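Local atomic coordinates of putative nudix hydrolase family member (Chromobacterium violaceum, PDB entry 3F13), a protein that probably acts as a magnesium-dependent hydrolase of the Nudix family, though its substrate is not known. Residues R18-I23 / R121-R126; G28-A33 / T64-N69. One frame throughout, in Å; residues are numbered along the deposited sequence. Where two conformers were deposited one is given.

Contact 1 of 2, residues R18-I23 / R121-R126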
loop_
_atom_site.group_PDB
_atom_site.type_symbol
_atom_site.label_atom_id
_atom_site.label_comp_id
_atom_site.label_asym_id
_atom_site.label_seq_id
_atom_site.Cartn_x
_atom_site.Cartn_y
_atom_site.Cartn_z
ATOM N N ARG B 18 4.446 -4.392 -15.332
ATOM C CA ARG B 18 3.180 -3.678 -15.240
ATOM C C ARG B 18 2.658 -3.841 -13.832
ATOM O O ARG B 18 2.990 -4.839 -13.182
ATOM C CB ARG B 18 2.153 -4.210 -16.236
ATOM C CG ARG B 18 2.548 -3.899 -17.694
ATOM C CD ARG B 18 1.450 -4.260 -18.665
ATOM N NE ARG B 18 0.245 -3.435 -18.526
ATOM C CZ ARG B 18 -0.042 -2.419 -19.339
ATOM N NH1 ARG B 18 -1.151 -1.720 -19.147
ATOM N NH2 ARG B 18 0.793 -2.096 -20.323
ATOM N N ALA B 19 1.879 -2.866 -13.356
ATOM C CA ALA B 19 1.141 -3.051 -12.083
ATOM C C ALA B 19 -0.337 -3.180 -12.423
ATOM O O ALA B 19 -0.807 -2.526 -13.352
ATOM C CB ALA B 19 1.347 -1.865 -11.110
ATOM N N THR B 20 -1.090 -3.988 -11.678
ATOM C CA THR B 20 -2.503 -4.132 -11.979
ATOM C C THR B 20 -3.227 -4.065 -10.648
ATOM O O THR B 20 -2.715 -4.669 -9.683
ATOM C CB THR B 20 -2.752 -5.498 -12.638
ATOM O OG1 THR B 20 -2.160 -5.475 -13.952
ATOM C CG2 THR B 20 -4.260 -5.823 -12.733
ATOM N N ALA B 21 -4.346 -3.325 -10.576
ATOM C CA ALA B 21 -5.126 -3.165 -9.306
ATOM C C ALA B 21 -6.421 -3.924 -9.308
ATOM O O ALA B 21 -7.179 -3.889 -10.290
ATOM C CB ALA B 21 -5.468 -1.681 -9.056
ATOM N N ILE B 22 -6.695 -4.559 -8.185
ATOM C CA ILE B 22 -8.010 -5.097 -7.918
ATOM C C ILE B 22 -8.603 -4.189 -6.877
ATOM O O ILE B 22 -8.107 -4.152 -5.748
ATOM C CB ILE B 22 -7.940 -6.495 -7.307
ATOM C CG1 ILE B 22 -7.484 -7.532 -8.349
ATOM C CG2 ILE B 22 -9.331 -6.837 -6.700
ATOM C CD1 ILE B 22 -6.517 -7.044 -9.348
ATOM N N ILE B 23 -9.627 -3.409 -7.265
ATOM C CA ILE B 23 -10.287 -2.479 -6.363
ATOM C C ILE B 23 -11.742 -2.883 -6.199
ATOM O O ILE B 23 -12.516 -2.786 -7.154
ATOM C CB ILE B 23 -10.258 -1.058 -6.931
ATOM C CG1 ILE B 23 -8.820 -0.572 -6.988
ATOM C CG2 ILE B 23 -11.081 -0.098 -6.056
ATOM C CD1 ILE B 23 -8.656 0.659 -7.920
ATOM N N ARG B 121 -9.318 -11.184 -17.248
ATOM C CA ARG B 121 -10.129 -12.289 -16.714
ATOM C C ARG B 121 -9.313 -13.321 -15.957
ATOM O O ARG B 121 -9.752 -13.808 -14.914
ATOM C CB ARG B 121 -10.932 -13.007 -17.822
ATOM C CG ARG B 121 -12.056 -13.842 -17.258
ATOM C CD ARG B 121 -12.918 -14.531 -18.365
ATOM N NE ARG B 121 -13.650 -13.551 -19.176
ATOM C CZ ARG B 121 -14.910 -13.179 -18.972
ATOM N NH1 ARG B 121 -15.606 -13.683 -17.963
ATOM N NH2 ARG B 121 -15.480 -12.286 -19.780
ATOM N N ALA B 122 -8.133 -13.651 -16.475
ATOM C CA ALA B 122 -7.249 -14.648 -15.858
ATOM C C ALA B 122 -6.896 -14.181 -14.455
ATOM O O ALA B 122 -6.881 -14.972 -13.486
ATOM C CB ALA B 122 -5.979 -14.774 -16.659
ATOM N N ILE B 123 -6.597 -12.892 -14.348
ATOM C CA ILE B 123 -6.165 -12.381 -13.040
ATOM C C ILE B 123 -7.330 -12.443 -12.032
ATOM O O ILE B 123 -7.161 -12.775 -10.850
ATOM C CB ILE B 123 -5.599 -10.939 -13.198
ATOM C CG1 ILE B 123 -4.216 -10.978 -13.878
ATOM C CG2 ILE B 123 -5.609 -10.212 -11.839
ATOM C CD1 ILE B 123 -3.748 -9.627 -14.500
ATOM N N LEU B 124 -8.535 -12.112 -12.486
ATOM C CA LEU B 124 -9.691 -12.148 -11.593
ATOM C C LEU B 124 -10.019 -13.554 -11.132
ATOM O O LEU B 124 -10.515 -13.745 -10.009
ATOM C CB LEU B 124 -10.923 -11.514 -12.259
ATOM C CG LEU B 124 -10.874 -9.997 -12.317
ATOM C CD1 LEU B 124 -12.091 -9.497 -13.082
ATOM C CD2 LEU B 124 -10.789 -9.450 -10.878
ATOM N N ARG B 125 -9.762 -14.553 -11.982
ATOM C CA ARG B 125 -9.984 -15.932 -11.544
ATOM C C ARG B 125 -9.059 -16.306 -10.374
ATOM O O ARG B 125 -9.476 -16.932 -9.407
ATOM C CB ARG B 125 -9.785 -16.926 -12.698
ATOM C CG ARG B 125 -10.901 -16.882 -13.684
ATOM C CD ARG B 125 -11.155 -18.277 -14.332
ATOM N NE ARG B 125 -12.510 -18.244 -14.858
ATOM C CZ ARG B 125 -12.781 -17.942 -16.112
ATOM N NH1 ARG B 125 -14.041 -17.885 -16.532
ATOM N NH2 ARG B 125 -11.780 -17.715 -16.948
ATOM N N ARG B 126 -7.794 -15.933 -10.484
ATOM C CA ARG B 126 -6.804 -16.253 -9.468
ATOM C C ARG B 126 -7.122 -15.503 -8.196
ATOM O O ARG B 126 -6.996 -16.034 -7.103
ATOM C CB ARG B 126 -5.422 -15.857 -9.963
ATOM C CG ARG B 126 -4.303 -16.384 -9.092
ATOM C CD ARG B 126 -3.092 -16.681 -10.015
ATOM N NE ARG B 126 -1.839 -16.696 -9.273
ATOM C CZ ARG B 126 -0.667 -16.371 -9.807
ATOM N NH1 ARG B 126 0.419 -16.411 -9.064
ATOM N NH2 ARG B 126 -0.599 -15.975 -11.072
#

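Contact 2 of 2, residues G28-A33 / T64-N69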
loop_
_atom_site.group_PDB
_atom_site.type_symbol
_atom_site.label_atom_id
_atom_site.label_comp_id
_atom_site.label_asym_id
_atom_site.label_seq_id
_atom_site.Cartn_x
_atom_site.Cartn_y
_atom_site.Cartn_z
ATOM N N GLY B 28 -18.822 -4.533 -6.915
ATOM C CA GLY B 28 -17.904 -5.422 -7.634
ATOM C C GLY B 28 -16.516 -4.816 -7.854
ATOM O O GLY B 28 -16.226 -3.726 -7.361
ATOM N N VAL B 29 -15.682 -5.526 -8.620
ATOM C CA VAL B 29 -14.314 -5.075 -8.929
ATOM C C VAL B 29 -14.306 -4.071 -10.086
ATOM O O VAL B 29 -14.896 -4.306 -11.158
ATOM C CB VAL B 29 -13.419 -6.278 -9.295
ATOM C CG1 VAL B 29 -12.050 -5.798 -9.879
ATOM C CG2 VAL B 29 -13.208 -7.159 -8.098
ATOM N N LEU B 30 -13.616 -2.959 -9.879
ATOM C CA LEU B 30 -13.477 -1.911 -10.870
ATOM C C LEU B 30 -12.698 -2.341 -12.124
ATOM O O LEU B 30 -11.617 -2.919 -12.019
ATOM C CB LEU B 30 -12.759 -0.736 -10.211
ATOM C CG LEU B 30 -12.675 0.548 -11.031
ATOM C CD1 LEU B 30 -14.082 1.013 -11.392
ATOM C CD2 LEU B 30 -11.901 1.602 -10.253
ATOM N N VAL B 31 -13.282 -2.095 -13.300
ATOM C CA VAL B 31 -12.573 -2.263 -14.575
ATOM C C VAL B 31 -12.794 -1.024 -15.417
ATOM O O VAL B 31 -13.781 -0.292 -15.210
ATOM C CB VAL B 31 -13.055 -3.488 -15.373
ATOM C CG1 VAL B 31 -12.744 -4.799 -14.613
ATOM C CG2 VAL B 31 -14.536 -3.390 -15.643
ATOM N N THR B 32 -11.873 -0.790 -16.340
ATOM C CA THR B 32 -11.868 0.423 -17.135
ATOM C C THR B 32 -11.660 0.075 -18.603
ATOM O O THR B 32 -11.026 -0.933 -18.927
ATOM C CB THR B 32 -10.744 1.361 -16.697
ATOM O OG1 THR B 32 -9.465 0.774 -16.976
ATOM C CG2 THR B 32 -10.843 1.645 -15.186
ATOM N N ALA B 33 -12.192 0.924 -19.486
ATOM C CA ALA B 33 -12.038 0.751 -20.928
ATOM C C ALA B 33 -11.653 2.087 -21.547
ATOM O O ALA B 33 -12.278 3.110 -21.258
ATOM C CB ALA B 33 -13.319 0.262 -21.527
ATOM N N THR B 64 -8.555 6.847 -12.862
ATOM C CA THR B 64 -9.824 6.876 -12.123
ATOM C C THR B 64 -10.000 8.060 -11.157
ATOM O O THR B 64 -11.083 8.250 -10.614
ATOM C CB THR B 64 -10.024 5.594 -11.296
ATOM O OG1 THR B 64 -9.107 5.542 -10.188
ATOM C CG2 THR B 64 -9.815 4.345 -12.173
ATOM N N GLY B 65 -8.917 8.778 -10.875
ATOM C CA GLY B 65 -8.950 9.852 -9.882
ATOM C C GLY B 65 -8.811 9.329 -8.467
ATOM O O GLY B 65 -8.668 10.116 -7.520
ATOM N N LEU B 66 -8.858 8.004 -8.292
ATOM C CA LEU B 66 -8.724 7.464 -6.932
ATOM C C LEU B 66 -7.291 7.613 -6.363
ATOM O O LEU B 66 -6.303 7.471 -7.076
ATOM C CB LEU B 66 -9.148 6.001 -6.874
ATOM C CG LEU B 66 -10.603 5.590 -7.096
ATOM C CD1 LEU B 66 -10.740 4.026 -7.182
ATOM C CD2 LEU B 66 -11.431 6.160 -5.950
ATOM N N ARG B 67 -7.213 7.920 -5.067
ATOM C CA ARG B 67 -5.924 8.074 -4.376
ATOM C C ARG B 67 -5.737 6.874 -3.435
ATOM O O ARG B 67 -6.408 6.731 -2.398
ATOM C CB ARG B 67 -5.885 9.398 -3.628
ATOM C CG ARG B 67 -6.187 10.571 -4.538
ATOM C CD ARG B 67 -6.404 11.903 -3.798
ATOM N NE ARG B 67 -6.629 12.948 -4.798
ATOM C CZ ARG B 67 -6.684 14.257 -4.558
ATOM N NH1 ARG B 67 -6.526 14.731 -3.324
ATOM N NH2 ARG B 67 -6.900 15.092 -5.571
ATOM N N ILE B 68 -4.854 5.974 -3.828
ATOM C CA ILE B 68 -4.649 4.769 -3.030
ATOM C C ILE B 68 -3.840 5.031 -1.736
ATOM O O ILE B 68 -2.742 5.562 -1.834
ATOM C CB ILE B 68 -3.907 3.733 -3.891
ATOM C CG1 ILE B 68 -4.824 3.291 -5.058
ATOM C CG2 ILE B 68 -3.465 2.552 -3.020
ATOM C CD1 ILE B 68 -4.084 2.606 -6.135
ATOM N N ASN B 69 -4.380 4.641 -0.558
ATOM C CA ASN B 69 -3.805 4.729 0.828
ATOM C C ASN B 69 -3.218 3.422 1.363
ATOM O O ASN B 69 -2.391 3.381 2.306
ATOM C CB ASN B 69 -4.852 5.256 1.881
ATOM C CG ASN B 69 -6.222 4.446 1.954
ATOM O OD1 ASN B 69 -6.467 3.575 2.850
ATOM N ND2 ASN B 69 -7.169 4.859 1.104
#

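Contact 1 of 2, residues R18-I23 / R121-R126
In the alpha/beta/alpha sandwich of the Nudix fold, this contact lays helix 118-132 against one face of the central sheet, with I123 meeting T20 and I22 of strand 16-25. I123 spreads its two branches over the strand. I123 CD1, the tip of the longer branch, lies 4.2 Å from T20 CG2. The shorter branch, I123 CG2, lies 4.1 Å from I22 CD1. I22 and I123 cross obliquely. In I123 the CG2 methyl stands opposite the backbone N while CG1 leaves beside that N (chi1 -73°), and this splits the branches between two strand residues spaced two apart. Isoleucine suits position 123 because its two branches, unequal in length, reach both. T20 offers its methyl to the helix, and its hydroxyl is hydrogen-bonded to H84 on strand 82-90. The small A19 and A21 look to the other face, where L56 of helix 52-64 touches both; L41 packs against T20, I22 and I123. Beta-branched residues suit the extended strand, and threonine can serve an apolar and a polar neighbour at once. With no hydrogen bond between the segments, the helix is held here by dispersion and by burial of 132 Å² of surface.

Contact 2 of 2, residues G28-A33 / T64-N69
Apolar contacts join L30 and T32 of strand 28-33 to T64 and L66, where the Nudix helix 52-64 gives way to the loop that follows. L30 CD2 is shared between two partners: it meets T64 CG2 tip to tip at 3.9 Å and L66 CD1, also end on, at 4.1 Å. With CG opposite the backbone N (chi1 -172°), L30 reaches out from the strand, and CD2 faces both. T32 CG2 approaches the same T64 methyl, CG2, at 4.2 Å, the two side chains crossing at about a right angle. The polar bonds of T64 stay at the helix end. T64 OG1 accepts from the backbone N of L66 at 3.1 Å, with an N-H...O angle of 159°, which makes an ST turn; the same hydroxyl is hydrogen-bonded to the carbonyl O of I60. G65, between T64 and L66, turns the chain out of the helix with a positive phi of 82°, a conformation easiest for glycine. G65 and L66 fit the glycine and the closing hydrophobic position of the Nudix box. Threonine thus divides its labour: its hydroxyl makes two hydrogen bonds at the helix end, and its methyl meets the strand, so burial joins the segments.

In the fold
From the N terminus the chain enters strand 16-25, turns back, and runs antiparallel to it as strand 28-33. It then passes through helix 52-64 to the 64-69 loop, where contact 2 closes a loop with 30 residues between its segments. Strands 70-78, 82-90 and 103-107 follow before helix 118-132 returns to strand 16-25 at contact 1, enclosing the whole of contact 2; the two do not cross. Their centres lie about 12 Å apart. A probable hydrogen bond from L30 N to I23 O joins them within the sheet, and V29 packs on L124 while I23 packs on L66, linking sheet, Nudix helix end and helix 118-132.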